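Local coordinates for protein hydrolase, isochorismatase family (Pseudomonas putida, PDB 4L07) that probably hydrolyses the amide bond of maleamate, giving maleate and ammonia, as a member of the isochorismatase-like hydrolase family, at residues M48-T51 against K52-C55. Residues are numbered along the deposited sequence; the frame is centred on the assembly and turned at random.
Sequences MSRT and KEIC
Met-48 O accepts a hydrogen bond from Lys-52 N at 2.8 Å, the first of four successive i to i+4 bonds across two turns of the helix. Ser-49 O accepts one from Glu-53 N less closely, at 3.3 Å, while Ser-49 OG bonds back to Leu-46 O. The chain of Arg-50, bent at chi2 and chi3, doubles over so that NE, rather than a terminal nitrogen, faces Glu-53. Arg-50 NE donates to Glu-53 OE1 at 3.1 Å in a nearly straight salt bridge (174°); OE1 lies in the guanidinium plane, whereas NE approaches from above the carboxylate, the two groups being turned 64° apart. Replacing Arg-50 by a leucine would probably leave the Glu-53 carboxylate without its charged mate and freer to swing. Helix 45-60 packs on the parallel sheet of the isochorismatase-type alpha/beta fold, against strands 22-27 and 163-172, and Thr-51 belongs to its buried side. There Thr-51 O accepts a hydrogen bond from Cys-55 N at 2.9 Å. Thr-51 CG2, anti to the backbone N, lies 3.9 Å from Cys-55 SG, both side chains touching Val-26, while Thr-51 OG1 is hydrogen-bonded to Gln-47 O.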
loop_
_atom_site.group_PDB
_atom_site.type_symbol
_atom_site.label_atom_id
_atom_site.label_comp_id
_atom_site.label_asym_id
_atom_site.label_seq_id
_atom_site.Cartn_x
_atom_site.Cartn_y
_atom_site.Cartn_z
ATOM N N MET A 48 15.168 -14.595 -21.548
ATOM C CA MET A 48 16.153 -14.555 -20.463
ATOM C C MET A 48 17.531 -14.107 -20.945
ATOM O O MET A 48 18.235 -13.405 -20.235
ATOM C CB MET A 48 16.249 -15.903 -19.741
ATOM C CG MET A 48 15.089 -16.174 -18.797
ATOM S SD MET A 48 15.281 -17.638 -17.770
ATOM C CE MET A 48 15.235 -18.949 -18.996
ATOM N N SER A 49 17.920 -14.513 -22.150
ATOM C CA SER A 49 19.212 -14.086 -22.684
ATOM C C SER A 49 19.218 -12.596 -23.036
ATOM O O SER A 49 20.224 -11.918 -22.830
ATOM C CB SER A 49 19.644 -14.952 -23.871
ATOM O OG SER A 49 18.733 -14.832 -24.938
ATOM N N ARG A 50 18.097 -12.082 -23.546
ATOM C CA ARG A 50 17.966 -10.647 -23.797
ATOM C C ARG A 50 17.981 -9.879 -22.471
ATOM O O ARG A 50 18.642 -8.845 -22.349
ATOM C CB ARG A 50 16.683 -10.317 -24.584
ATOM C CG ARG A 50 16.563 -10.937 -25.975
ATOM C CD ARG A 50 17.543 -10.341 -26.982
ATOM N NE ARG A 50 18.874 -10.936 -26.858
ATOM C CZ ARG A 50 19.194 -12.170 -27.249
ATOM N NH1 ARG A 50 18.281 -12.971 -27.790
ATOM N NH2 ARG A 50 20.435 -12.610 -27.087
ATOM N N THR A 51 17.259 -10.404 -21.484
ATOM C CA THR A 51 17.200 -9.789 -20.155
ATOM C C THR A 51 18.594 -9.775 -19.518
ATOM O O THR A 51 19.000 -8.769 -18.935
ATOM C CB THR A 51 16.170 -10.499 -19.250
ATOM O OG1 THR A 51 14.874 -10.441 -19.870
ATOM C CG2 THR A 51 16.103 -9.844 -17.866
ATOM N N LYS A 52 19.336 -10.875 -19.665
ATOM C CA LYS A 52 20.700 -10.953 -19.117
ATOM C C LYS A 52 21.589 -9.828 -19.659
ATOM O O LYS A 52 22.352 -9.219 -18.910
ATOM C CB LYS A 52 21.337 -12.322 -19.391
ATOM C CG LYS A 52 22.731 -12.485 -18.789
ATOM C CD LYS A 52 23.273 -13.892 -18.997
ATOM C CE LYS A 52 24.689 -14.046 -18.444
ATOM N NZ LYS A 52 25.668 -13.108 -19.073
ATOM N N GLU A 53 21.473 -9.550 -20.956
ATOM C CA GLU A 53 22.234 -8.471 -21.590
ATOM C C GLU A 53 21.900 -7.109 -20.977
ATOM O O GLU A 53 22.796 -6.324 -20.662
ATOM C CB GLU A 53 21.993 -8.458 -23.103
ATOM C CG GLU A 53 22.444 -9.726 -23.810
ATOM C CD GLU A 53 22.258 -9.673 -25.317
ATOM O OE1 GLU A 53 21.188 -9.221 -25.788
ATOM O OE2 GLU A 53 23.187 -10.100 -26.036
ATOM N N ILE A 54 20.608 -6.847 -20.801
ATOM C CA ILE A 54 20.140 -5.611 -20.181
ATOM C C ILE A 54 20.653 -5.473 -18.744
ATOM O O ILE A 54 21.196 -4.426 -18.370
ATOM C CB ILE A 54 18.594 -5.507 -20.230
ATOM C CG1 ILE A 54 18.123 -5.283 -21.673
ATOM C CG2 ILE A 54 18.094 -4.378 -19.337
ATOM C CD1 ILE A 54 16.611 -5.283 -21.842
ATOM N N CYS A 55 20.481 -6.530 -17.954
ATOM C CA CYS A 55 20.905 -6.540 -16.550
ATOM C C CYS A 55 22.422 -6.389 -16.412
ATOM O O CYS A 55 22.891 -5.619 -15.574
ATOM C CB CYS A 55 20.430 -7.810 -15.847
ATOM S SG CYS A 55 18.641 -7.888 -15.582
#